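NAD-dependent epimerase/dehydratase (Veillonella parvula DSM 2008, PDB 3R6D) probably binds an NAD(P)-type dinucleotide through a Rossmann-like domain and may act as an epimerase or dehydratase. Local coordinates at residues R102-S107 against N148-R153; R143-N148 against F201-I206. One frame throughout, in Å; residues are numbered along the deposited sequence.

Contact 1 (R102-S107 against N148-R153)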
# COMPACT_ATOMS: atom_id res chain seq x y z
N ARG A 102 1.55 1.45 -13.62
CA ARG A 102 0.57 1.63 -12.51
C ARG A 102 1.07 1.06 -11.19
O ARG A 102 1.41 -0.14 -11.12
CB ARG A 102 -0.76 0.98 -12.89
CG ARG A 102 -1.89 1.30 -11.93
CD ARG A 102 -2.48 2.67 -12.21
NE ARG A 102 -3.56 2.97 -11.25
CZ ARG A 102 -3.42 3.56 -10.06
NH1 ARG A 102 -2.25 4.06 -9.66
NH2 ARG A 102 -4.48 3.65 -9.27
N VAL A 103 1.15 1.92 -10.17
CA VAL A 103 1.65 1.47 -8.86
C VAL A 103 0.77 2.06 -7.77
O VAL A 103 0.44 3.25 -7.80
CB VAL A 103 3.19 1.76 -8.72
CG1 VAL A 103 3.52 3.23 -8.82
CG2 VAL A 103 3.74 1.12 -7.46
N ILE A 104 0.38 1.23 -6.80
CA ILE A 104 -0.34 1.68 -5.61
C ILE A 104 0.56 1.34 -4.42
O ILE A 104 0.96 0.18 -4.28
CB ILE A 104 -1.71 0.96 -5.48
CG1 ILE A 104 -2.61 1.32 -6.66
CG2 ILE A 104 -2.37 1.32 -4.15
CD1 ILE A 104 -3.80 0.39 -6.84
N GLY A 105 0.87 2.32 -3.58
CA GLY A 105 1.79 2.11 -2.48
C GLY A 105 1.23 2.64 -1.17
O GLY A 105 0.47 3.62 -1.16
N VAL A 106 1.62 2.02 -0.06
CA VAL A 106 1.22 2.39 1.26
C VAL A 106 2.27 3.22 1.97
O VAL A 106 3.40 2.77 2.12
CB VAL A 106 0.90 1.13 2.06
CG1 VAL A 106 0.83 1.43 3.53
CG2 VAL A 106 -0.43 0.53 1.55
N SER A 107 1.86 4.40 2.44
CA SER A 107 2.71 5.29 3.22
C SER A 107 1.98 5.70 4.47
O SER A 107 0.91 5.18 4.80
CB SER A 107 3.09 6.46 2.32
OG SER A 107 4.01 7.33 2.93
N ASN A 148 2.42 6.15 -12.88
CA ASN A 148 1.06 6.47 -12.54
C ASN A 148 0.78 5.91 -11.13
O ASN A 148 0.25 4.79 -10.98
CB ASN A 148 0.07 5.93 -13.55
CG ASN A 148 -1.34 6.27 -13.17
OD1 ASN A 148 -1.55 7.10 -12.27
ND2 ASN A 148 -2.32 5.59 -13.76
N TYR A 149 1.19 6.67 -10.11
CA TYR A 149 1.14 6.23 -8.73
C TYR A 149 -0.14 6.65 -8.04
O TYR A 149 -0.72 7.72 -8.33
CB TYR A 149 2.37 6.74 -7.94
CG TYR A 149 2.39 8.23 -7.73
CD1 TYR A 149 1.68 8.80 -6.67
CD2 TYR A 149 3.15 9.08 -8.55
CE1 TYR A 149 1.67 10.17 -6.45
CE2 TYR A 149 3.16 10.46 -8.34
CZ TYR A 149 2.42 10.99 -7.27
OH TYR A 149 2.40 12.35 -7.00
N THR A 150 -0.53 5.83 -7.07
CA THR A 150 -1.43 6.29 -6.01
C THR A 150 -0.76 5.97 -4.69
O THR A 150 -0.46 4.79 -4.42
CB THR A 150 -2.80 5.56 -6.03
OG1 THR A 150 -3.32 5.48 -7.37
CG2 THR A 150 -3.78 6.26 -5.10
N ILE A 151 -0.50 7.00 -3.88
CA ILE A 151 0.00 6.79 -2.53
C ILE A 151 -1.19 6.78 -1.61
O ILE A 151 -2.06 7.66 -1.71
CB ILE A 151 1.02 7.87 -2.16
CG1 ILE A 151 2.30 7.73 -3.03
CG2 ILE A 151 1.32 7.83 -0.65
CD1 ILE A 151 3.20 8.94 -2.97
N LEU A 152 -1.27 5.79 -0.71
CA LEU A 152 -2.31 5.74 0.32
C LEU A 152 -1.68 6.12 1.63
O LEU A 152 -0.82 5.41 2.15
CB LEU A 152 -2.95 4.33 0.37
CG LEU A 152 -3.58 3.89 -0.97
CD1 LEU A 152 -4.09 2.47 -0.79
CD2 LEU A 152 -4.67 4.83 -1.40
N ARG A 153 -2.05 7.29 2.16
CA ARG A 153 -1.55 7.77 3.44
C ARG A 153 -2.40 7.21 4.57
O ARG A 153 -3.53 7.65 4.76
CB ARG A 153 -1.54 9.30 3.49
CG ARG A 153 -0.54 9.95 2.54
CD ARG A 153 -0.69 11.45 2.49
NE ARG A 153 -1.84 11.87 1.70
CZ ARG A 153 -2.87 12.58 2.15
NH1 ARG A 153 -3.03 12.83 3.46
NH2 ARG A 153 -3.80 13.01 1.28
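With CG anti to the backbone N (chi1 -170°) and a bend at the next bond (chi2 80°), Arg102 lays its side chain across the neighbouring strand, bringing the guanidinium to Asn148 and Thr150. Its NH1 and NH2 grip one atom end-on, each 2.9 Å from Thr150 OG1, which lies close to the guanidinium plane. NH1 also donates to Asn148 O at 2.9 Å. That carbonyl takes a second bond, Val103 N to Asn148 O at 3.1 Å, and the two donors approach from opposite faces of its plane. Thr150 OG1 is further hydrogen-bonded to Phe201 O, while Arg102 NE forms a salt bridge with Glu198.

Parallel pairing continues beyond this cluster: Gly105 N meets Thr150 O and Gly105 O receives Leu152 N, the latter at 2.8 Å. Apolar contacts line both faces, Ile104 CG2 against Leu152 CD1 at 3.9 Å on the Arg102 face and Val103 CG1 against Tyr149 CB at 3.8 Å on the other. The strands keep an even spacing, their axes turned 24° to each other, in the parallel part of the mixed sheet of a Rossmann-like fold. Since Thr150 OG1 accepts from the guanidinium, its own proton is probably directed to Phe201 O, and the buried positive charge is probably balanced by Glu198.

Contact 2 (R143-N148 against F201-I206)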
# COMPACT_ATOMS: atom_id res chain seq x y z
N ARG A 143 6.91 10.12 -5.82
CA ARG A 143 6.32 11.34 -6.44
C ARG A 143 7.15 11.96 -7.57
O ARG A 143 6.62 12.59 -8.48
CB ARG A 143 6.03 12.41 -5.41
CG ARG A 143 5.05 11.97 -4.38
CD ARG A 143 4.67 13.16 -3.42
NE ARG A 143 5.83 13.90 -2.84
CZ ARG A 143 5.75 14.82 -1.86
NH1 ARG A 143 4.59 15.12 -1.28
NH2 ARG A 143 6.85 15.45 -1.45
N GLU A 144 8.46 11.82 -7.47
CA GLU A 144 9.40 12.28 -8.52
C GLU A 144 9.45 11.40 -9.76
O GLU A 144 10.00 11.79 -10.79
CB GLU A 144 10.83 12.40 -7.94
CG GLU A 144 10.95 13.43 -6.84
CD GLU A 144 12.20 13.22 -5.97
OE1 GLU A 144 13.04 12.30 -6.24
OE2 GLU A 144 12.33 13.99 -5.00
N SER A 145 8.93 10.18 -9.62
CA SER A 145 8.90 9.29 -10.71
C SER A 145 7.89 9.74 -11.71
O SER A 145 7.05 10.63 -11.44
CB SER A 145 8.57 7.90 -10.20
OG SER A 145 7.16 7.67 -10.11
N ASN A 146 7.94 9.10 -12.86
CA ASN A 146 6.99 9.32 -13.88
C ASN A 146 5.83 8.31 -13.86
O ASN A 146 5.02 8.24 -14.79
CB ASN A 146 7.80 9.23 -15.19
CG ASN A 146 8.67 7.89 -15.29
OD1 ASN A 146 8.21 6.84 -14.83
ND2 ASN A 146 9.91 7.96 -15.84
N LEU A 147 5.78 7.48 -12.79
CA LEU A 147 4.83 6.38 -12.73
C LEU A 147 3.43 6.91 -12.47
O LEU A 147 3.24 8.00 -11.85
CB LEU A 147 5.21 5.38 -11.62
CG LEU A 147 6.56 4.71 -11.83
CD1 LEU A 147 6.97 3.91 -10.61
CD2 LEU A 147 6.56 3.80 -13.07
N ASN A 148 2.42 6.15 -12.88
CA ASN A 148 1.06 6.47 -12.54
C ASN A 148 0.78 5.91 -11.13
O ASN A 148 0.25 4.79 -10.98
CB ASN A 148 0.07 5.93 -13.55
CG ASN A 148 -1.34 6.27 -13.17
OD1 ASN A 148 -1.55 7.10 -12.27
ND2 ASN A 148 -2.32 5.59 -13.76
N PHE A 201 -7.15 8.92 -8.76
CA PHE A 201 -6.06 8.15 -8.25
C PHE A 201 -4.81 8.25 -9.11
O PHE A 201 -3.83 7.59 -8.87
CB PHE A 201 -6.52 6.70 -8.13
CG PHE A 201 -7.77 6.57 -7.32
CD1 PHE A 201 -7.81 7.02 -6.00
CD2 PHE A 201 -8.95 6.09 -7.90
CE1 PHE A 201 -8.97 6.99 -5.28
CE2 PHE A 201 -10.12 6.05 -7.18
CZ PHE A 201 -10.14 6.49 -5.86
N HIS A 202 -4.86 9.07 -10.16
CA HIS A 202 -3.76 9.18 -11.11
C HIS A 202 -2.73 10.18 -10.57
O HIS A 202 -2.96 11.39 -10.60
CB HIS A 202 -4.31 9.69 -12.45
CG HIS A 202 -3.32 9.61 -13.57
ND1 HIS A 202 -2.33 10.55 -13.80
CD2 HIS A 202 -3.14 8.67 -14.53
CE1 HIS A 202 -1.59 10.18 -14.83
NE2 HIS A 202 -2.08 9.05 -15.31
N ARG A 203 -1.59 9.67 -10.10
CA ARG A 203 -0.52 10.51 -9.54
C ARG A 203 -1.09 11.37 -8.42
O ARG A 203 -0.86 12.58 -8.38
CB ARG A 203 0.19 11.32 -10.61
CG ARG A 203 0.86 10.42 -11.62
CD ARG A 203 1.59 11.18 -12.74
NE ARG A 203 2.59 12.14 -12.27
CZ ARG A 203 3.84 11.84 -11.88
NH1 ARG A 203 4.26 10.59 -11.81
NH2 ARG A 203 4.68 12.82 -11.51
N THR A 204 -1.73 10.73 -7.46
CA THR A 204 -2.23 11.42 -6.29
C THR A 204 -1.87 10.66 -5.01
O THR A 204 -1.51 9.48 -5.04
CB THR A 204 -3.74 11.63 -6.38
OG1 THR A 204 -4.35 10.36 -6.38
CG2 THR A 204 -4.15 12.40 -7.61
N SER A 205 -1.98 11.37 -3.90
CA SER A 205 -1.72 10.84 -2.58
C SER A 205 -2.95 11.07 -1.73
O SER A 205 -3.32 12.22 -1.45
CB SER A 205 -0.56 11.59 -1.96
OG SER A 205 -0.36 11.08 -0.66
N ILE A 206 -3.60 9.97 -1.34
CA ILE A 206 -4.94 10.01 -0.76
C ILE A 206 -4.87 9.41 0.65
O ILE A 206 -4.36 8.30 0.82
CB ILE A 206 -5.92 9.19 -1.66
CG1 ILE A 206 -5.93 9.73 -3.11
CG2 ILE A 206 -7.35 9.20 -1.11
CD1 ILE A 206 -6.17 11.22 -3.25
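The turn from Ser145 to Leu147 directs the carbonyls of both residues at Arg203, whose backbone has positive phi and psi (55° and 54°), while the closest CA pair, Asn148 with Arg203, is 5.3 Å apart. All four hydrogen bonds between the segments are donated by Arg203, two of them weak. Its chain is extended as far as CD and then bends at chi3, bringing the guanidinium up to the carbonyls of the turn. There NH1 bridges two acceptors, lying 2.8 Å from Ser145 O and also 2.8 Å from Leu147 O. Both oxygens sit near the guanidinium plane, at its edge, although NH1 stands above the carbonyl plane of Ser145. NH2 adds a weak bond to Ser145 O at 3.2 Å. These bonds tie the guanidinium to two points of the turn and should restrict its rotation. The turn is also braced internally: Leu147 N donates to Ser145 OG at 3.0 Å, an ST turn, and that hydroxyl is bonded to Leu142 O as well.

At the other end, Asn148 OD1 lies over one face of the His202 ring near its rim, 3.2 Å from His202 CD2. The amide and ring planes are 36° apart, so the groups are not stacked in parallel. The same OD1 accepts a weak bond from Arg203 N at 3.4 Å.

The contact lies at the surface, where the turn joins helix 129-144 to the next parallel strand of the Rossmann-like fold, 148-158, beside the loop that leads into strand 204-209. Leu147 packs inward on Val92 and Leu95 of helix 85-96, and the Arg203 side chain also touches Tyr149 of the adjoining strand.

Contact 1 and contact 2 share Asn148 and have centres about 7 Å apart. Strand 148-158 lies between strands 102-108 and 204-209 and pairs in parallel with both, so contact 1 belongs to one side of it and the entry to the other partner to contact 2. Two probable hydrogen bonds join the contacts directly: Thr150 OG1 to Phe201 O at 2.6 Å, and Ile151 O to Ile206 N at 2.8 Å. Contact 1 is buried, its centre about 6 Å from the centre of the chain, against about 13 Å for contact 2, which joins the turn before strand 148-158 to the loop before strand 204-209 at the surface; neither includes an identified cofactor or substrate site.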